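Local coordinates for protein RNA-dependent RNA Polymerase (PDB 6TZ0) that catalyses RNA-templated RNA synthesis for transcription and genome replication in a double-stranded RNA cytoplasmic polyhedrosis virus, at residues R360-L365 and G708-A713; V541-I546 and E714-S719; I546-M551 and L678-M683; G654-N659 and V698-I703. All coordinates share one frame; numbering follows the deposited sequence.

Contact 1: residues R360-L365 and G708-A713; sequences RIEQRL and GFATTA
The Schellman motif at G708 (phi 92°), where the chain leaves helix 690-705 for strand 711-716 of the palm, meets a tight turn at E362-R364. The turn is a classic gamma turn centred on Q363: R364 N bonds to E362 O at 2.9 Å. That same E362 oxygen also faces G708 CA at 3.5 Å in a CA-H...O contact, so one carbonyl serves its own turn and touches the helix-ending glycine. R364 O reaches G708 CA more loosely, at 4.1 Å. Two bent side chains then reach along F709-A710. E362 has CG beside its backbone N (chi1 -49°) and folds again at chi2 (-75°), which brings OE1 to A710 CB at 3.8 Å; Q363 lays its CG over F709 O at 3.4 Å. F709 leaves the backbone on the side away from the loop, and its ring packs on V548 and M551. R360 NH2 bonds to A549 O, and I361 and L365 pack on I457 of the viral structural protein 4 chain. A loop between helix 349-356 and strand 370-375 is thus fitted onto a helix-to-strand junction of the polymerase palm, a Schellman C-terminal turn leading into an edge strand.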
loop_
_atom_site.group_PDB
_atom_site.type_symbol
_atom_site.label_atom_id
_atom_site.label_comp_id
_atom_site.label_asym_id
_atom_site.label_seq_id
_atom_site.Cartn_x
_atom_site.Cartn_y
_atom_site.Cartn_z
ATOM N N ARG A 360 19.327 2.321 4.584
ATOM C CA ARG A 360 20.396 3.235 4.951
ATOM C C ARG A 360 20.380 3.526 6.444
ATOM O O ARG A 360 19.382 3.296 7.128
ATOM C CB ARG A 360 20.303 4.532 4.159
ATOM C CG ARG A 360 19.048 5.327 4.382
ATOM C CD ARG A 360 19.142 6.568 3.534
ATOM N NE ARG A 360 18.021 7.474 3.709
ATOM C CZ ARG A 360 17.968 8.678 3.158
ATOM N NH1 ARG A 360 18.980 9.104 2.416
ATOM N NH2 ARG A 360 16.920 9.461 3.355
ATOM N N ILE A 361 21.549 3.917 6.941
ATOM C CA ILE A 361 21.775 4.206 8.349
ATOM C C ILE A 361 22.152 5.662 8.550
ATOM O O ILE A 361 23.109 6.145 7.957
ATOM C CB ILE A 361 22.937 3.353 8.886
ATOM C CG1 ILE A 361 22.440 1.976 9.313
ATOM C CG2 ILE A 361 23.634 4.058 10.036
ATOM C CD1 ILE A 361 23.425 0.871 9.023
ATOM N N GLU A 362 21.420 6.353 9.415
ATOM C CA GLU A 362 21.682 7.764 9.660
ATOM C C GLU A 362 21.855 8.130 11.126
ATOM O O GLU A 362 21.172 7.583 11.988
ATOM C CB GLU A 362 20.550 8.614 9.075
ATOM C CG GLU A 362 20.175 8.271 7.644
ATOM C CD GLU A 362 21.191 8.785 6.642
ATOM O OE1 GLU A 362 21.409 10.014 6.591
ATOM O OE2 GLU A 362 21.776 7.960 5.908
ATOM N N GLN A 363 22.819 9.018 11.385
ATOM C CA GLN A 363 23.108 9.604 12.708
ATOM C C GLN A 363 23.732 8.742 13.813
ATOM O O GLN A 363 24.726 9.124 14.420
ATOM C CB GLN A 363 21.925 10.425 13.264
ATOM C CG GLN A 363 21.173 11.262 12.238
ATOM C CD GLN A 363 21.756 12.646 12.076
ATOM O OE1 GLN A 363 22.756 12.986 12.700
ATOM N NE2 GLN A 363 21.133 13.452 11.230
ATOM N N ARG A 364 23.124 7.596 14.079
ATOM C CA ARG A 364 23.533 6.718 15.178
ATOM C C ARG A 364 22.756 5.413 15.178
ATOM O O ARG A 364 21.692 5.289 14.570
ATOM C CB ARG A 364 23.373 7.334 16.567
ATOM C CG ARG A 364 22.024 7.853 16.886
ATOM C CD ARG A 364 22.149 8.543 18.207
ATOM N NE ARG A 364 23.284 9.462 18.183
ATOM C CZ ARG A 364 23.257 10.690 17.680
ATOM N NH1 ARG A 364 22.147 11.172 17.142
ATOM N NH2 ARG A 364 24.350 11.435 17.709
ATOM N N LEU A 365 23.286 4.462 15.938
ATOM C CA LEU A 365 22.713 3.131 16.011
ATOM C C LEU A 365 21.696 3.041 17.141
ATOM O O LEU A 365 21.892 3.599 18.222
ATOM C CB LEU A 365 23.819 2.108 16.229
ATOM C CG LEU A 365 24.881 2.090 15.139
ATOM C CD1 LEU A 365 25.986 1.158 15.539
ATOM C CD2 LEU A 365 24.267 1.666 13.832
ATOM N N GLY A 708 17.581 7.502 14.742
ATOM C CA GLY A 708 18.091 6.955 13.504
ATOM C C GLY A 708 17.473 7.510 12.243
ATOM O O GLY A 708 17.401 6.804 11.234
ATOM N N PHE A 709 17.032 8.761 12.262
ATOM C CA PHE A 709 16.454 9.383 11.083
ATOM C C PHE A 709 17.212 10.657 10.753
ATOM O O PHE A 709 17.827 11.270 11.627
ATOM C CB PHE A 709 14.979 9.712 11.282
ATOM C CG PHE A 709 14.137 8.523 11.614
ATOM C CD1 PHE A 709 13.851 7.572 10.657
ATOM C CD2 PHE A 709 13.594 8.381 12.877
ATOM C CE1 PHE A 709 13.073 6.477 10.962
ATOM C CE2 PHE A 709 12.812 7.292 13.186
ATOM C CZ PHE A 709 12.550 6.342 12.227
ATOM N N ALA A 710 17.184 11.035 9.479
ATOM C CA ALA A 710 17.688 12.325 9.041
ATOM C C ALA A 710 16.505 13.246 8.794
ATOM O O ALA A 710 15.529 12.852 8.147
ATOM C CB ALA A 710 18.535 12.185 7.778
ATOM N N THR A 711 16.576 14.458 9.328
ATOM C CA THR A 711 15.470 15.399 9.260
ATOM C C THR A 711 15.925 16.697 8.615
ATOM O O THR A 711 17.029 17.181 8.878
ATOM C CB THR A 711 14.896 15.705 10.652
ATOM O OG1 THR A 711 15.917 16.276 11.479
ATOM C CG2 THR A 711 14.351 14.449 11.309
ATOM N N THR A 712 15.071 17.250 7.763
ATOM C CA THR A 712 15.204 18.620 7.296
ATOM C C THR A 712 14.158 19.451 8.025
ATOM O O THR A 712 12.968 19.121 7.996
ATOM C CB THR A 712 15.017 18.722 5.783
ATOM O OG1 THR A 712 15.985 17.899 5.123
ATOM C CG2 THR A 712 15.205 20.156 5.329
ATOM N N ALA A 713 14.601 20.511 8.687
ATOM C CA ALA A 713 13.740 21.310 9.553
ATOM C C ALA A 713 13.302 22.564 8.812
ATOM O O ALA A 713 13.991 23.585 8.841
ATOM C CB ALA A 713 14.464 21.666 10.847
#

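Contact 2: residues V541-I546 and E714-S719; sequences VLLSSI and ELSQNS
The flat peptide groups around L543 and S716 are joined by two backbone bonds in a hydrogen-bonded antiparallel pair, with L542 and L715 over one face and the L543 and S716 side chains over the other. L543 N gives its hydrogen to S716 O at 2.7 Å. In return S716 N reaches L543 O at 2.9 Å. One step on, S544 and L715 form a non-hydrogen-bonded pair, and beyond it S545 N reaches E714 O at 3.2 Å. On the first face L542 CD2 meets L715 CD1 at 4.0 Å, the two side chains crossing at a slant, while L542 CD1 rests on S716 O at 3.4 Å. On the second face L543 CD1 extends to S719 N at 3.4 Å, and I685 and I720 enclose this leucine further. E714 CG lies 3.2 Å from S545 O; the S545 hydroxyl turns instead to V721 N. Across its other edge strand 541-548 bonds to strand 682-687 through L542 with F686 and S544 with E684. This is the antiparallel pairing of the motif A strand with edge strand 711-716 of the RRM-like palm sheet.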
loop_
_atom_site.group_PDB
_atom_site.type_symbol
_atom_site.label_atom_id
_atom_site.label_comp_id
_atom_site.label_asym_id
_atom_site.label_seq_id
_atom_site.Cartn_x
_atom_site.Cartn_y
_atom_site.Cartn_z
ATOM N N VAL A 541 3.032 32.018 17.521
ATOM C CA VAL A 541 2.944 30.614 17.154
ATOM C C VAL A 541 4.113 30.273 16.233
ATOM O O VAL A 541 4.509 31.077 15.383
ATOM C CB VAL A 541 1.564 30.295 16.526
ATOM C CG1 VAL A 541 1.316 31.053 15.228
ATOM C CG2 VAL A 541 1.383 28.822 16.325
ATOM N N LEU A 542 4.721 29.115 16.465
ATOM C CA LEU A 542 5.816 28.617 15.645
ATOM C C LEU A 542 5.362 27.349 14.940
ATOM O O LEU A 542 5.012 26.362 15.593
ATOM C CB LEU A 542 7.059 28.338 16.480
ATOM C CG LEU A 542 8.226 27.834 15.637
ATOM C CD1 LEU A 542 8.646 28.890 14.646
ATOM C CD2 LEU A 542 9.395 27.424 16.493
ATOM N N LEU A 543 5.377 27.379 13.619
ATOM C CA LEU A 543 4.912 26.273 12.802
ATOM C C LEU A 543 6.103 25.412 12.412
ATOM O O LEU A 543 7.200 25.927 12.183
ATOM C CB LEU A 543 4.200 26.812 11.565
ATOM C CG LEU A 543 3.012 27.708 11.921
ATOM C CD1 LEU A 543 2.444 28.386 10.706
ATOM C CD2 LEU A 543 1.924 26.929 12.627
ATOM N N SER A 544 5.897 24.099 12.355
ATOM C CA SER A 544 6.985 23.176 12.041
ATOM C C SER A 544 6.464 22.062 11.146
ATOM O O SER A 544 5.747 21.172 11.611
ATOM C CB SER A 544 7.608 22.601 13.311
ATOM O OG SER A 544 8.657 21.704 13.003
ATOM N N SER A 545 6.829 22.110 9.867
ATOM C CA SER A 545 6.567 21.016 8.936
ATOM C C SER A 545 7.830 20.173 8.792
ATOM O O SER A 545 8.467 20.129 7.745
ATOM C CB SER A 545 6.110 21.558 7.587
ATOM O OG SER A 545 4.914 22.293 7.707
ATOM N N ILE A 546 8.191 19.508 9.890
ATOM C CA ILE A 546 9.418 18.722 9.938
ATOM C C ILE A 546 9.303 17.520 9.004
ATOM O O ILE A 546 8.273 16.835 8.961
ATOM C CB ILE A 546 9.734 18.324 11.393
ATOM C CG1 ILE A 546 11.022 17.506 11.495
ATOM C CG2 ILE A 546 8.554 17.664 12.082
ATOM C CD1 ILE A 546 12.241 18.293 11.183
ATOM N N GLU A 714 12.149 22.500 8.162
ATOM C CA GLU A 714 11.520 23.696 7.619
ATOM C C GLU A 714 10.472 24.153 8.633
ATOM O O GLU A 714 9.381 23.588 8.743
ATOM C CB GLU A 714 10.983 23.471 6.200
ATOM C CG GLU A 714 10.065 22.284 5.950
ATOM C CD GLU A 714 9.672 22.150 4.493
ATOM O OE1 GLU A 714 10.158 22.955 3.671
ATOM O OE2 GLU A 714 8.874 21.246 4.172
ATOM N N LEU A 715 10.839 25.158 9.413
ATOM C CA LEU A 715 10.003 25.672 10.482
ATOM C C LEU A 715 9.827 27.168 10.289
ATOM O O LEU A 715 10.801 27.895 10.079
ATOM C CB LEU A 715 10.589 25.328 11.860
ATOM C CG LEU A 715 11.874 25.899 12.455
ATOM C CD1 LEU A 715 11.876 25.632 13.931
ATOM C CD2 LEU A 715 13.115 25.287 11.832
ATOM N N SER A 716 8.579 27.615 10.330
ATOM C CA SER A 716 8.207 28.950 9.908
ATOM C C SER A 716 7.298 29.593 10.939
ATOM O O SER A 716 6.762 28.939 11.834
ATOM C CB SER A 716 7.497 28.926 8.551
ATOM O OG SER A 716 6.263 28.245 8.636
ATOM N N GLN A 717 7.129 30.897 10.792
ATOM C CA GLN A 717 6.161 31.638 11.579
ATOM C C GLN A 717 4.795 31.673 10.913
ATOM O O GLN A 717 3.774 31.721 11.608
ATOM C CB GLN A 717 6.699 33.053 11.833
ATOM C CG GLN A 717 5.780 33.991 12.585
ATOM C CD GLN A 717 6.474 35.244 13.060
ATOM O OE1 GLN A 717 7.693 35.361 12.970
ATOM N NE2 GLN A 717 5.695 36.206 13.547
ATOM N N ASN A 718 4.733 31.580 9.586
ATOM C CA ASN A 718 3.460 31.838 8.933
ATOM C C ASN A 718 3.155 30.901 7.766
ATOM O O ASN A 718 2.391 31.270 6.874
ATOM C CB ASN A 718 3.401 33.297 8.483
ATOM C CG ASN A 718 4.620 33.721 7.702
ATOM O OD1 ASN A 718 5.462 32.903 7.345
ATOM N ND2 ASN A 718 4.741 35.018 7.467
ATOM N N SER A 719 3.683 29.679 7.770
ATOM C CA SER A 719 3.368 28.733 6.706
ATOM C C SER A 719 3.499 27.311 7.228
ATOM O O SER A 719 4.425 27.005 7.981
ATOM C CB SER A 719 4.276 28.932 5.489
ATOM O OG SER A 719 5.622 28.624 5.792
#

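Contact 3: residues I546-M551 and L678-M683; sequences IDVAGM and LGDDIM
I546 sets its CG2 against I682 CB at 3.7 Å, the two isoleucines lying side by side and pointing the same way. With CG1 anti to the backbone N (chi1 -180°), the longer branch of I546 leads off toward T711 and A713 of strand 711-716. At D547 the side chain starts away from the facing segment, but the carboxylate swings back: its OD1 stands 4.6 Å from D680 OD1 and 5.2 Å from D681 OD1. These three aspartates bind magnesium, although no magnesium is bound to this chain in the model. The two segments bring together motifs A and C of the right-hand polymerase palm, motif A on strand 541-548 and the Gly-Asp-Asp of motif C, G679-D681, in the turn of the hairpin made by strands 672-677 and 682-687. V548 takes part twice. Its side chain slants across that of I682, CG2 lying 3.9 Å from I682 CD1, and its carbonyl O lies 2.9 Å from D680 OD1. Both atoms are acceptors, an approach consistent with the magnesium that V548 and D680 bind in common. G550, at positive phi, turns the chain and belongs to the UTP site. M551 closes over D680, with CB 3.6 Å from D680 OD1 and SD 3.9 Å from D680 CA; its extended chain runs on to H648 and L652 of helix 644-665, and I682 packs on that same leucine.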
loop_
_atom_site.group_PDB
_atom_site.type_symbol
_atom_site.label_atom_id
_atom_site.label_comp_id
_atom_site.label_asym_id
_atom_site.label_seq_id
_atom_site.Cartn_x
_atom_site.Cartn_y
_atom_site.Cartn_z
ATOM N N ILE A 546 8.191 19.508 9.890
ATOM C CA ILE A 546 9.418 18.722 9.938
ATOM C C ILE A 546 9.303 17.520 9.004
ATOM O O ILE A 546 8.273 16.835 8.961
ATOM C CB ILE A 546 9.734 18.324 11.393
ATOM C CG1 ILE A 546 11.022 17.506 11.495
ATOM C CG2 ILE A 546 8.554 17.664 12.082
ATOM C CD1 ILE A 546 12.241 18.293 11.183
ATOM N N ASP A 547 10.342 17.302 8.202
ATOM C CA ASP A 547 10.323 16.309 7.136
ATOM C C ASP A 547 11.434 15.300 7.377
ATOM O O ASP A 547 12.600 15.679 7.523
ATOM C CB ASP A 547 10.497 16.977 5.772
ATOM C CG ASP A 547 10.146 16.061 4.615
ATOM O OD1 ASP A 547 9.725 14.909 4.850
ATOM O OD2 ASP A 547 10.297 16.497 3.458
ATOM N N VAL A 548 11.073 14.021 7.398
ATOM C CA VAL A 548 12.029 12.931 7.539
ATOM C C VAL A 548 12.299 12.369 6.153
ATOM O O VAL A 548 11.404 11.798 5.522
ATOM C CB VAL A 548 11.504 11.839 8.480
ATOM C CG1 VAL A 548 12.513 10.712 8.579
ATOM C CG2 VAL A 548 11.188 12.417 9.844
ATOM N N ALA A 549 13.530 12.523 5.681
ATOM C CA ALA A 549 13.889 12.110 4.330
ATOM C C ALA A 549 14.059 10.597 4.286
ATOM O O ALA A 549 14.991 10.057 4.887
ATOM C CB ALA A 549 15.167 12.813 3.888
ATOM N N GLY A 550 13.167 9.915 3.570
ATOM C CA GLY A 550 13.318 8.497 3.312
ATOM C C GLY A 550 13.119 7.622 4.528
ATOM O O GLY A 550 14.079 7.039 5.038
ATOM N N MET A 551 11.882 7.527 5.010
ATOM C CA MET A 551 11.661 6.901 6.307
ATOM C C MET A 551 11.648 5.379 6.219
ATOM O O MET A 551 12.153 4.711 7.126
ATOM C CB MET A 551 10.363 7.416 6.925
ATOM C CG MET A 551 10.196 7.024 8.378
ATOM S SD MET A 551 8.793 7.773 9.208
ATOM C CE MET A 551 8.973 7.064 10.842
ATOM N N LEU A 678 0.536 11.306 9.728
ATOM C CA LEU A 678 -0.044 10.252 8.901
ATOM C C LEU A 678 1.045 9.332 8.335
ATOM O O LEU A 678 0.847 8.687 7.305
ATOM C CB LEU A 678 -0.911 10.864 7.791
ATOM C CG LEU A 678 -2.027 10.000 7.187
ATOM C CD1 LEU A 678 -2.974 9.647 8.282
ATOM C CD2 LEU A 678 -2.767 10.687 6.076
ATOM N N GLY A 679 2.197 9.251 8.987
ATOM C CA GLY A 679 3.251 8.376 8.520
ATOM C C GLY A 679 4.115 9.145 7.552
ATOM O O GLY A 679 3.636 9.520 6.479
ATOM N N ASP A 680 5.352 9.443 7.959
ATOM C CA ASP A 680 6.383 10.229 7.276
ATOM C C ASP A 680 6.013 11.715 7.162
ATOM O O ASP A 680 6.853 12.519 6.743
ATOM C CB ASP A 680 6.727 9.664 5.883
ATOM C CG ASP A 680 8.131 10.015 5.431
ATOM O OD1 ASP A 680 8.892 10.581 6.236
ATOM O OD2 ASP A 680 8.467 9.736 4.263
ATOM N N ASP A 681 4.806 12.118 7.559
ATOM C CA ASP A 681 4.379 13.515 7.588
ATOM C C ASP A 681 4.068 13.902 9.021
ATOM O O ASP A 681 3.061 13.458 9.577
ATOM C CB ASP A 681 3.153 13.754 6.712
ATOM C CG ASP A 681 3.494 13.907 5.258
ATOM O OD1 ASP A 681 4.593 14.413 4.952
ATOM O OD2 ASP A 681 2.657 13.529 4.414
ATOM N N ILE A 682 4.907 14.744 9.606
ATOM C CA ILE A 682 4.692 15.275 10.944
ATOM C C ILE A 682 4.371 16.754 10.789
ATOM O O ILE A 682 4.970 17.439 9.955
ATOM C CB ILE A 682 5.922 15.072 11.857
ATOM C CG1 ILE A 682 6.414 13.629 11.840
ATOM C CG2 ILE A 682 5.619 15.447 13.295
ATOM C CD1 ILE A 682 7.616 13.400 10.943
ATOM N N MET A 683 3.411 17.242 11.569
ATOM C CA MET A 683 3.059 18.660 11.582
ATOM C C MET A 683 2.997 19.135 13.028
ATOM O O MET A 683 2.016 18.871 13.721
ATOM C CB MET A 683 1.734 18.893 10.880
ATOM C CG MET A 683 1.353 20.339 10.801
ATOM S SD MET A 683 -0.230 20.606 10.012
ATOM C CE MET A 683 -1.339 20.089 11.306
#

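Contact 4: residues G654-N659 and V698-I703; sequences GLVRGN and VSNASI
N659 and N700 meet amide to amide where the two palm helices pack, helix 644-665 of motif B and helix 690-705 of motif D, the pair that lies against one face of the RRM-like palm sheet. The segments cross at a steep slant, 133° between their N-to-C directions, with their axes 10.0 Å apart at the closest point. The two amides cross with their planes 74° apart. N659 ND2 gives a hydrogen to N700 OD1 at 3.0 Å, coming from above the carbonyl plane and so not along a lone pair. CG of N659 stands anti to the backbone N (chi1 -164°), which sends the amide outward between S699-N700 and I703. I703 runs past it in the opposite direction and covers one face of the amide: CD1 lies 3.6 Å from N659 CG, and CG2 lies 3.5 Å from N659 ND2. The buried amide thus has a polar partner in N700 and an apolar wall in I703. Toward the sheet, V656 packs on I675 and E684, and N700 packs on E684 and F686. L655 and I703 face helix 389-397, touching A393 and I392 respectively. In the second helix S699 OG is turned back to H696 O, whereas S699 O accepts from S702 OG at 2.8 Å and from I703 N at 3.0 Å, both arriving from the same face of its carbonyl plane.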
loop_
_atom_site.group_PDB
_atom_site.type_symbol
_atom_site.label_atom_id
_atom_site.label_comp_id
_atom_site.label_asym_id
_atom_site.label_seq_id
_atom_site.Cartn_x
_atom_site.Cartn_y
_atom_site.Cartn_z
ATOM N N GLY A 654 4.696 8.587 19.419
ATOM C CA GLY A 654 5.311 8.176 20.661
ATOM C C GLY A 654 6.577 8.948 20.960
ATOM O O GLY A 654 6.767 9.401 22.087
ATOM N N LEU A 655 7.435 9.139 19.949
ATOM C CA LEU A 655 8.660 9.913 20.152
ATOM C C LEU A 655 8.362 11.363 20.516
ATOM O O LEU A 655 8.979 11.908 21.438
ATOM C CB LEU A 655 9.550 9.867 18.912
ATOM C CG LEU A 655 10.257 8.582 18.501
ATOM C CD1 LEU A 655 10.990 8.820 17.202
ATOM C CD2 LEU A 655 11.216 8.114 19.563
ATOM N N VAL A 656 7.386 11.988 19.850
ATOM C CA VAL A 656 7.106 13.399 20.114
ATOM C C VAL A 656 6.461 13.588 21.486
ATOM O O VAL A 656 6.914 14.416 22.294
ATOM C CB VAL A 656 6.243 13.992 18.986
ATOM C CG1 VAL A 656 5.770 15.381 19.349
ATOM C CG2 VAL A 656 7.050 14.062 17.717
ATOM N N ARG A 657 5.404 12.827 21.783
ATOM C CA ARG A 657 4.724 13.012 23.058
ATOM C C ARG A 657 5.564 12.521 24.236
ATOM O O ARG A 657 5.494 13.097 25.334
ATOM C CB ARG A 657 3.376 12.317 23.016
ATOM C CG ARG A 657 2.385 12.931 22.057
ATOM C CD ARG A 657 1.917 14.268 22.577
ATOM N NE ARG A 657 0.837 14.821 21.771
ATOM C CZ ARG A 657 0.279 16.006 21.988
ATOM N NH1 ARG A 657 0.708 16.760 22.982
ATOM N NH2 ARG A 657 -0.698 16.435 21.209
ATOM N N GLY A 658 6.399 11.503 24.031
ATOM C CA GLY A 658 7.318 11.106 25.071
ATOM C C GLY A 658 8.437 12.095 25.279
ATOM O O GLY A 658 8.967 12.200 26.384
ATOM N N ASN A 659 8.820 12.834 24.234
ATOM C CA ASN A 659 9.773 13.914 24.448
ATOM C C ASN A 659 9.145 15.040 25.251
ATOM O O ASN A 659 9.835 15.693 26.037
ATOM C CB ASN A 659 10.281 14.457 23.119
ATOM C CG ASN A 659 11.533 15.279 23.275
ATOM O OD1 ASN A 659 12.143 15.305 24.338
ATOM N ND2 ASN A 659 11.896 15.998 22.231
ATOM N N VAL A 698 14.015 22.247 18.672
ATOM C CA VAL A 698 15.350 21.668 18.560
ATOM C C VAL A 698 15.438 20.354 19.330
ATOM O O VAL A 698 16.083 19.399 18.875
ATOM C CB VAL A 698 16.400 22.704 19.011
ATOM C CG1 VAL A 698 17.764 22.089 19.223
ATOM C CG2 VAL A 698 16.530 23.768 17.954
ATOM N N SER A 699 14.736 20.250 20.464
ATOM C CA SER A 699 14.754 18.998 21.217
ATOM C C SER A 699 14.012 17.884 20.481
ATOM O O SER A 699 14.446 16.726 20.508
ATOM C CB SER A 699 14.160 19.211 22.604
ATOM O OG SER A 699 12.782 19.508 22.514
ATOM N N ASN A 700 12.905 18.217 19.805
ATOM C CA ASN A 700 12.215 17.220 18.985
ATOM C C ASN A 700 13.060 16.777 17.798
ATOM O O ASN A 700 13.080 15.588 17.451
ATOM C CB ASN A 700 10.881 17.758 18.485
ATOM C CG ASN A 700 9.828 17.770 19.548
ATOM O OD1 ASN A 700 9.766 16.876 20.387
ATOM N ND2 ASN A 700 8.956 18.761 19.499
ATOM N N ALA A 701 13.775 17.714 17.171
ATOM C CA ALA A 701 14.653 17.355 16.063
ATOM C C ALA A 701 15.797 16.460 16.525
ATOM O O ALA A 701 16.138 15.480 15.851
ATOM C CB ALA A 701 15.198 18.616 15.401
ATOM N N SER A 702 16.374 16.762 17.688
ATOM C CA SER A 702 17.467 15.942 18.194
ATOM C C SER A 702 16.987 14.564 18.621
ATOM O O SER A 702 17.721 13.584 18.471
ATOM C CB SER A 702 18.153 16.640 19.361
ATOM O OG SER A 702 17.289 16.709 20.476
ATOM N N ILE A 703 15.755 14.456 19.117
ATOM C CA ILE A 703 15.279 13.139 19.510
ATOM C C ILE A 703 14.839 12.323 18.298
ATOM O O ILE A 703 14.807 11.091 18.371
ATOM C CB ILE A 703 14.177 13.287 20.574
ATOM C CG1 ILE A 703 14.086 12.032 21.420
ATOM C CG2 ILE A 703 12.813 13.507 19.963
ATOM C CD1 ILE A 703 13.367 12.279 22.670
#

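All four contacts lie in the central polymerase domain, contacts 2 to 4 within the palm and contact 1 fitting a loop onto it. The palm sheet runs 672-677, 682-687, 541-548, 711-716, with helices 644-665 and 690-705 against one face. Contacts 2 and 3 share I546 and use opposite edges of strand 541-548, their centres 14 Å apart. Centre to centre, contact 1 lies about 12 Å from contact 3, joined by backbone bonding of T712 with D547, and about 21 Å from contact 2; contact 4 is about 13 Å from contact 3. Along the chain contact 3 nests within contacts 1 and 2 and crosses contact 4. Contact 3 brings D547 and V548 to D680 and D681, more than 120 residues on.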